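Glycosyl hydrolases family 31 family protein (Aspergillus niger, PDB 6DRU) hydrolyses terminal alpha-xylosyl links, releasing alpha-xylose from the non-reducing terminal glucose of xyloglucan oligosaccharides as a family 31 glycoside hydrolase. Local coordinates at residues Val180-Lys185 / Gln233-Leu238; Ala505-Trp510 / Pro616-Phe621. One frame throughout, in Å; residues are numbered along the deposited sequence.

Contact 1 of 2, residues Val180-Lys185 / Gln233-Leu238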
ATOM      1  N   VAL A 180      -8.364  23.469  15.078  1.00 53.55           N
ATOM      2  CA  VAL A 180      -9.418  24.361  15.549  1.00 55.79           C
ATOM      3  C   VAL A 180      -8.870  25.776  15.436  1.00 55.51           C
ATOM      4  O   VAL A 180      -7.912  26.128  16.134  1.00 60.76           O
ATOM      5  CB  VAL A 180      -9.844  24.054  16.993  1.00 52.75           C
ATOM      6  CG1 VAL A 180     -10.803  25.121  17.500  1.00 43.31           C
ATOM      7  CG2 VAL A 180     -10.480  22.677  17.081  1.00 48.29           C
ATOM      8  N   PHE A 181      -9.462  26.584  14.558  1.00 51.39           N
ATOM      9  CA  PHE A 181      -8.945  27.924  14.326  1.00 57.99           C
ATOM     10  C   PHE A 181     -10.084  28.921  14.182  1.00 57.91           C
ATOM     11  O   PHE A 181     -11.205  28.562  13.812  1.00 55.05           O
ATOM     12  CB  PHE A 181      -8.043  27.977  13.081  1.00 58.17           C
ATOM     13  CG  PHE A 181      -8.784  27.869  11.774  1.00 55.74           C
ATOM     14  CD1 PHE A 181      -9.199  29.009  11.098  1.00 55.91           C
ATOM     15  CD2 PHE A 181      -9.035  26.635  11.202  1.00 55.08           C
ATOM     16  CE1 PHE A 181      -9.868  28.916   9.891  1.00 51.99           C
ATOM     17  CE2 PHE A 181      -9.698  26.536   9.993  1.00 56.83           C
ATOM     18  CZ  PHE A 181     -10.118  27.679   9.338  1.00 49.21           C
ATOM     19  N   MET A 182      -9.778  30.179  14.488  1.00 59.08           N
ATOM     20  CA  MET A 182     -10.665  31.306  14.239  1.00 60.38           C
ATOM     21  C   MET A 182     -10.101  32.149  13.105  1.00 56.91           C
ATOM     22  O   MET A 182      -8.882  32.296  12.974  1.00 55.00           O
ATOM     23  CB  MET A 182     -10.828  32.184  15.484  1.00 54.45           C
ATOM     24  CG  MET A 182     -11.415  31.488  16.694  1.00 59.49           C
ATOM     25  SD  MET A 182     -11.634  32.645  18.062  1.00 57.41           S
ATOM     26  CE  MET A 182      -9.985  33.333  18.198  1.00 54.08           C
ATOM     27  N   SER A 183     -10.991  32.698  12.289  1.00 52.91           N
ATOM     28  CA  SER A 183     -10.623  33.628  11.235  1.00 61.59           C
ATOM     29  C   SER A 183     -11.160  35.014  11.567  1.00 61.88           C
ATOM     30  O   SER A 183     -12.217  35.155  12.190  1.00 62.06           O
ATOM     31  CB  SER A 183     -11.159  33.169   9.877  1.00 57.97           C
ATOM     32  OG  SER A 183     -10.879  34.123   8.869  1.00 61.21           O
ATOM     33  N   ASN A 184     -10.419  36.042  11.152  1.00 63.73           N
ATOM     34  CA  ASN A 184     -10.878  37.407  11.374  1.00 65.29           C
ATOM     35  C   ASN A 184     -12.068  37.781  10.499  1.00 65.59           C
ATOM     36  O   ASN A 184     -12.653  38.848  10.708  1.00 66.97           O
ATOM     37  CB  ASN A 184      -9.730  38.397  11.159  1.00 52.50           C
ATOM     38  CG  ASN A 184      -9.119  38.294   9.779  1.00 62.56           C
ATOM     39  OD1 ASN A 184      -9.386  37.349   9.037  1.00 81.69           O
ATOM     40  ND2 ASN A 184      -8.292  39.270   9.425  1.00 63.64           N
ATOM     41  N   LYS A 185     -12.447  36.934   9.539  1.00 57.90           N
ATOM     42  CA  LYS A 185     -13.675  37.162   8.788  1.00 53.33           C
ATOM     43  C   LYS A 185     -14.923  36.932   9.627  1.00 65.42           C
ATOM     44  O   LYS A 185     -16.023  37.267   9.175  1.00 74.44           O
ATOM     45  CB  LYS A 185     -13.720  36.263   7.552  1.00 53.26           C
ATOM     46  CG  LYS A 185     -12.892  36.771   6.390  1.00 66.33           C
ATOM     47  CD  LYS A 185     -13.234  36.035   5.107  1.00 67.63           C
ATOM     48  CE  LYS A 185     -12.407  36.552   3.944  1.00 77.06           C
ATOM     49  NZ  LYS A 185     -12.408  35.606   2.795  1.00 80.00           N
ATOM     50  N   GLN A 233     -17.114  31.103  22.668  1.00 62.58           N
ATOM     51  CA  GLN A 233     -18.301  30.565  23.321  1.00 66.13           C
ATOM     52  C   GLN A 233     -18.891  29.413  22.517  1.00 70.49           C
ATOM     53  O   GLN A 233     -19.374  28.429  23.090  1.00 68.06           O
ATOM     54  CB  GLN A 233     -19.343  31.666  23.514  1.00 66.23           C
ATOM     55  CG  GLN A 233     -20.292  31.435  24.682  1.00 64.22           C
ATOM     56  CD  GLN A 233     -21.495  32.358  24.639  1.00 70.38           C
ATOM     57  OE1 GLN A 233     -21.370  33.546  24.344  1.00 87.70           O
ATOM     58  NE2 GLN A 233     -22.667  31.815  24.942  1.00 74.64           N
ATOM     59  N   ARG A 234     -18.856  29.519  21.186  1.00 60.05           N
ATOM     60  CA  ARG A 234     -19.385  28.464  20.330  1.00 59.30           C
ATOM     61  C   ARG A 234     -18.444  27.266  20.264  1.00 62.65           C
ATOM     62  O   ARG A 234     -18.902  26.118  20.266  1.00 60.10           O
ATOM     63  CB  ARG A 234     -19.644  29.014  18.929  1.00 52.22           C
ATOM     64  CG  ARG A 234     -20.550  30.233  18.893  1.00 59.55           C
ATOM     65  CD  ARG A 234     -22.012  29.852  19.043  1.00 60.97           C
ATOM     66  NE  ARG A 234     -22.891  31.013  18.933  1.00 71.56           N
ATOM     67  CZ  ARG A 234     -23.384  31.679  19.972  1.00 79.50           C
ATOM     68  NH1 ARG A 234     -23.084  31.303  21.207  1.00 79.67           N
ATOM     69  NH2 ARG A 234     -24.177  32.723  19.776  1.00 71.96           N
ATOM     70  N   ILE A 235     -17.134  27.514  20.199  1.00 52.39           N
ATOM     71  CA  ILE A 235     -16.167  26.422  20.135  1.00 48.25           C
ATOM     72  C   ILE A 235     -16.246  25.573  21.397  1.00 59.18           C
ATOM     73  O   ILE A 235     -16.258  24.338  21.339  1.00 63.22           O
ATOM     74  CB  ILE A 235     -14.746  26.973  19.913  1.00 52.28           C
ATOM     75  CG1 ILE A 235     -14.626  27.620  18.533  1.00 53.06           C
ATOM     76  CG2 ILE A 235     -13.709  25.871  20.076  1.00 49.17           C
ATOM     77  CD1 ILE A 235     -13.343  28.401  18.336  1.00 51.09           C
ATOM     78  N   SER A 236     -16.304  26.227  22.560  1.00 59.07           N
ATOM     79  CA  SER A 236     -16.384  25.497  23.821  1.00 51.15           C
ATOM     80  C   SER A 236     -17.703  24.747  23.951  1.00 58.54           C
ATOM     81  O   SER A 236     -17.740  23.659  24.535  1.00 63.43           O
ATOM     82  CB  SER A 236     -16.197  26.455  24.996  1.00 58.16           C
ATOM     83  OG  SER A 236     -17.161  27.496  24.966  1.00 62.19           O
ATOM     84  N   ALA A 237     -18.793  25.306  23.420  1.00 61.25           N
ATOM     85  CA  ALA A 237     -20.060  24.586  23.416  1.00 58.10           C
ATOM     86  C   ALA A 237     -20.025  23.373  22.499  1.00 66.42           C
ATOM     87  O   ALA A 237     -20.807  22.437  22.694  1.00 72.12           O
ATOM     88  CB  ALA A 237     -21.199  25.516  23.002  1.00 57.97           C
ATOM     89  N   LEU A 238     -19.137  23.367  21.506  1.00 56.03           N
ATOM     90  CA  LEU A 238     -19.015  22.234  20.602  1.00 53.37           C
ATOM     91  C   LEU A 238     -18.063  21.172  21.131  1.00 64.67           C
ATOM     92  O   LEU A 238     -18.350  19.976  21.019  1.00 61.82           O
ATOM     93  CB  LEU A 238     -18.537  22.705  19.227  1.00 55.06           C
ATOM     94  CG  LEU A 238     -19.575  23.385  18.337  1.00 58.01           C
ATOM     95  CD1 LEU A 238     -18.889  24.158  17.225  1.00 49.35           C
ATOM     96  CD2 LEU A 238     -20.540  22.363  17.767  1.00 55.59           C
TER
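With chi1 of Ile-235 at -67°, its CG2 methyl stands opposite the backbone N while CG1 runs on through an extended chi2 to CD1; CG2 and CD1 each meet a different strand residue. CG2 meets CG1 of Val-180 at 4.0 Å, the valine methyl being the one set anti to its own backbone N (chi1 172°); the two side chains pass each other in opposite directions. The second branch ends at CD1, which lies 4.0 Å from CG of Met-182, where the side chains meet at a slant. Both approaches are ordinary van der Waals separations between buried apolar atoms, and the CA atoms of Val-180 and Ile-235 are 8.4 Å apart. In the fold this is a helix lying on a beta sheet: helix 228-239 packs on strand 176-183 of the mixed N-terminal sheet. Neighbouring strand 187-191 extends the same surface, since Ile-235 also touches Ala-188. The Met-182 side chain, bent at chi3, also touches Tyr-228, Leu-231 and Gln-232, all in the preceding part of helix 228-239. On the strand, Val-180 and Met-182 keep backbone hydrogen bonds with Thr-152 and Tyr-150 respectively.

Contact 2 of 2, residues Ala505-Trp510 / Pro616-Phe621; sequences AAATGW and PLYMDF
CB of Ala-507 lies beside the phenol oxygen of Tyr-618, with 3.6 Å between CB and OH, and CB of Ala-506 lies 4.5 Å from CD of Pro-616. These two small contacts bring the C-terminal end of helix 492-508, in the TIM-barrel region of the GH31 fold, against residues 616-621, which fall within the GH31 C-terminal domain region. The first is a methyl beside a hydroxyl, the second a looser apolar approach to the proline ring. Short alanine side chains let the helix backbone come near, and the CA atoms of Ala-506 and Pro-616 are 8.1 Å apart. Tyr-618 reaches across by its length: chi1 of 59° places CG between the backbone N and carbonyl carbon, and the ring then carries OH nearer to the helix than its CB direction alone would suggest. Around that ring, Tyr-150 stacks on it and Tyr-228 meets it edge-to-face, two aromatic neighbours that would restrict its rotation. On the proline side, the O of Pro-616 accepts a hydrogen bond from N of Met-619, folding the chain into the turn that includes Tyr-618. On the other segment the helix ends in a Schellman motif at Gly-509, whose phi is 110°. Two backbone bonds close it: Gly-509 N to Ala-506 O at 3.2 Å, and Trp-510 N to Ala-505 O at 2.9 Å.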
ATOM      1  N   ALA A 505      -2.865  28.755  21.860  1.00 62.28           N
ATOM      2  CA  ALA A 505      -3.638  27.766  22.603  1.00 55.84           C
ATOM      3  C   ALA A 505      -4.976  28.336  23.056  1.00 62.41           C
ATOM      4  O   ALA A 505      -5.984  27.620  23.095  1.00 61.04           O
ATOM      5  CB  ALA A 505      -2.833  27.264  23.801  1.00 54.83           C
ATOM      6  N   ALA A 506      -5.004  29.623  23.408  1.00 68.69           N
ATOM      7  CA  ALA A 506      -6.256  30.243  23.826  1.00 55.51           C
ATOM      8  C   ALA A 506      -7.266  30.262  22.686  1.00 59.74           C
ATOM      9  O   ALA A 506      -8.462  30.029  22.903  1.00 55.63           O
ATOM     10  CB  ALA A 506      -5.995  31.657  24.344  1.00 56.83           C
ATOM     11  N   ALA A 507      -6.806  30.537  21.463  1.00 58.24           N
ATOM     12  CA  ALA A 507      -7.702  30.531  20.313  1.00 62.42           C
ATOM     13  C   ALA A 507      -8.151  29.126  19.936  1.00 69.25           C
ATOM     14  O   ALA A 507      -9.173  28.977  19.258  1.00 67.43           O
ATOM     15  CB  ALA A 507      -7.031  31.204  19.116  1.00 67.72           C
ATOM     16  N   THR A 508      -7.411  28.098  20.354  1.00 59.50           N
ATOM     17  CA  THR A 508      -7.821  26.718  20.129  1.00 61.31           C
ATOM     18  C   THR A 508      -8.852  26.247  21.147  1.00 67.12           C
ATOM     19  O   THR A 508      -9.513  25.227  20.917  1.00 70.58           O
ATOM     20  CB  THR A 508      -6.592  25.799  20.156  1.00 65.00           C
ATOM     21  OG1 THR A 508      -5.522  26.411  19.427  1.00 62.85           O
ATOM     22  CG2 THR A 508      -6.903  24.445  19.526  1.00 63.52           C
ATOM     23  N   GLY A 509      -9.020  26.975  22.250  1.00 56.71           N
ATOM     24  CA  GLY A 509      -9.960  26.611  23.290  1.00 55.19           C
ATOM     25  C   GLY A 509      -9.326  26.156  24.585  1.00 63.20           C
ATOM     26  O   GLY A 509     -10.056  25.772  25.507  1.00 65.51           O
ATOM     27  N   TRP A 510      -8.001  26.191  24.694  1.00 61.60           N
ATOM     28  CA  TRP A 510      -7.291  25.713  25.874  1.00 61.48           C
ATOM     29  C   TRP A 510      -6.976  26.898  26.778  1.00 65.35           C
ATOM     30  O   TRP A 510      -6.264  27.822  26.369  1.00 57.00           O
ATOM     31  CB  TRP A 510      -6.006  24.984  25.484  1.00 53.56           C
ATOM     32  CG  TRP A 510      -6.203  23.888  24.482  1.00 60.08           C
ATOM     33  CD1 TRP A 510      -7.369  23.243  24.182  1.00 63.04           C
ATOM     34  CD2 TRP A 510      -5.197  23.309  23.642  1.00 57.90           C
ATOM     35  NE1 TRP A 510      -7.150  22.300  23.207  1.00 60.55           N
ATOM     36  CE2 TRP A 510      -5.825  22.320  22.860  1.00 56.70           C
ATOM     37  CE3 TRP A 510      -3.827  23.532  23.478  1.00 59.19           C
ATOM     38  CZ2 TRP A 510      -5.129  21.554  21.927  1.00 65.70           C
ATOM     39  CZ3 TRP A 510      -3.138  22.771  22.551  1.00 64.85           C
ATOM     40  CH2 TRP A 510      -3.791  21.795  21.788  1.00 63.65           C
ATOM     41  N   PRO A 616      -5.141  37.244  23.581  1.00 66.97           N
ATOM     42  CA  PRO A 616      -4.476  38.058  22.560  1.00 62.95           C
ATOM     43  C   PRO A 616      -5.235  39.356  22.331  1.00 59.86           C
ATOM     44  O   PRO A 616      -6.448  39.437  22.536  1.00 69.81           O
ATOM     45  CB  PRO A 616      -4.496  37.161  21.318  1.00 61.97           C
ATOM     46  CG  PRO A 616      -5.568  36.150  21.586  1.00 51.77           C
ATOM     47  CD  PRO A 616      -5.550  35.930  23.063  1.00 55.93           C
ATOM     48  N   LEU A 617      -4.500  40.381  21.893  1.00 61.52           N
ATOM     49  CA  LEU A 617      -5.039  41.737  21.871  1.00 71.49           C
ATOM     50  C   LEU A 617      -6.195  41.909  20.893  1.00 65.78           C
ATOM     51  O   LEU A 617      -6.986  42.843  21.057  1.00 74.70           O
ATOM     52  CB  LEU A 617      -3.932  42.740  21.539  1.00 59.20           C
ATOM     53  CG  LEU A 617      -2.811  42.853  22.574  1.00 60.11           C
ATOM     54  CD1 LEU A 617      -1.820  43.938  22.184  1.00 62.55           C
ATOM     55  CD2 LEU A 617      -3.384  43.115  23.960  1.00 46.09           C
ATOM     56  N   TYR A 618      -6.321  41.041  19.886  1.00 60.79           N
ATOM     57  CA  TYR A 618      -7.413  41.202  18.933  1.00 62.60           C
ATOM     58  C   TYR A 618      -8.769  40.873  19.542  1.00 63.60           C
ATOM     59  O   TYR A 618      -9.795  41.317  19.017  1.00 67.96           O
ATOM     60  CB  TYR A 618      -7.174  40.341  17.686  1.00 62.43           C
ATOM     61  CG  TYR A 618      -7.036  38.853  17.940  1.00 62.31           C
ATOM     62  CD1 TYR A 618      -8.151  38.060  18.188  1.00 60.60           C
ATOM     63  CD2 TYR A 618      -5.792  38.236  17.903  1.00 62.57           C
ATOM     64  CE1 TYR A 618      -8.030  36.703  18.412  1.00 63.81           C
ATOM     65  CE2 TYR A 618      -5.662  36.877  18.122  1.00 62.34           C
ATOM     66  CZ  TYR A 618      -6.785  36.117  18.378  1.00 67.82           C
ATOM     67  OH  TYR A 618      -6.664  34.764  18.600  1.00 64.34           O
ATOM     68  N   MET A 619      -8.801  40.116  20.641  1.00 62.03           N
ATOM     69  CA  MET A 619     -10.082  39.717  21.209  1.00 70.14           C
ATOM     70  C   MET A 619     -10.768  40.864  21.939  1.00 62.54           C
ATOM     71  O   MET A 619     -11.997  40.863  22.069  1.00 76.57           O
ATOM     72  CB  MET A 619      -9.892  38.532  22.153  1.00 64.74           C
ATOM     73  CG  MET A 619      -9.637  37.221  21.436  1.00 78.71           C
ATOM     74  SD  MET A 619     -10.072  35.800  22.448  1.00 88.17           S
ATOM     75  CE  MET A 619      -9.030  36.113  23.850  1.00 56.59           C
ATOM     76  N   ASP A 620     -10.000  41.840  22.425  1.00 69.08           N
ATOM     77  CA  ASP A 620     -10.564  42.940  23.194  1.00 65.86           C
ATOM     78  C   ASP A 620     -10.458  44.300  22.520  1.00 64.56           C
ATOM     79  O   ASP A 620     -11.202  45.211  22.897  1.00 72.45           O
ATOM     80  CB  ASP A 620      -9.888  43.029  24.571  1.00 66.45           C
ATOM     81  CG  ASP A 620     -10.439  42.017  25.560  1.00 73.39           C
ATOM     82  OD1 ASP A 620     -11.652  41.721  25.498  1.00 75.13           O
ATOM     83  OD2 ASP A 620      -9.660  41.526  26.405  1.00 78.44           O
ATOM     84  N   PHE A 621      -9.573  44.467  21.531  1.00 58.27           N
ATOM     85  CA  PHE A 621      -9.333  45.790  20.967  1.00 59.06           C
ATOM     86  C   PHE A 621      -9.285  45.795  19.443  1.00 62.58           C
ATOM     87  O   PHE A 621      -8.769  46.751  18.856  1.00 74.52           O
ATOM     88  CB  PHE A 621      -8.035  46.391  21.522  1.00 63.24           C
ATOM     89  CG  PHE A 621      -7.909  46.305  23.019  1.00 64.50           C
ATOM     90  CD1 PHE A 621      -8.689  47.100  23.842  1.00 63.84           C
ATOM     91  CD2 PHE A 621      -6.993  45.444  23.603  1.00 69.80           C
ATOM     92  CE1 PHE A 621      -8.572  47.026  25.219  1.00 62.47           C
ATOM     93  CE2 PHE A 621      -6.870  45.368  24.982  1.00 70.23           C
ATOM     94  CZ  PHE A 621      -7.662  46.161  25.790  1.00 67.80           C
TER

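Contact 1 closes along the chain before contact 2 opens, yet their centres are about 10 Å apart, and they touch, as the following atoms show. Met-182 of strand 176-183 joins them: its CE lies 3.6 Å from OH of Tyr-618 and 3.8 Å from CB of Ala-507. A second junction is Val-180, with CG1 3.7 Å from O of Thr-508. Helix 228-239 also serves both, as Gln-232 NE2 is hydrogen-bonded to Ala-507 O and Tyr-228 touches both Met-182 and Tyr-618. The N-terminal sheet, the TIM-barrel region and the C-terminal domain region thus converge here, away from the xylose pocket.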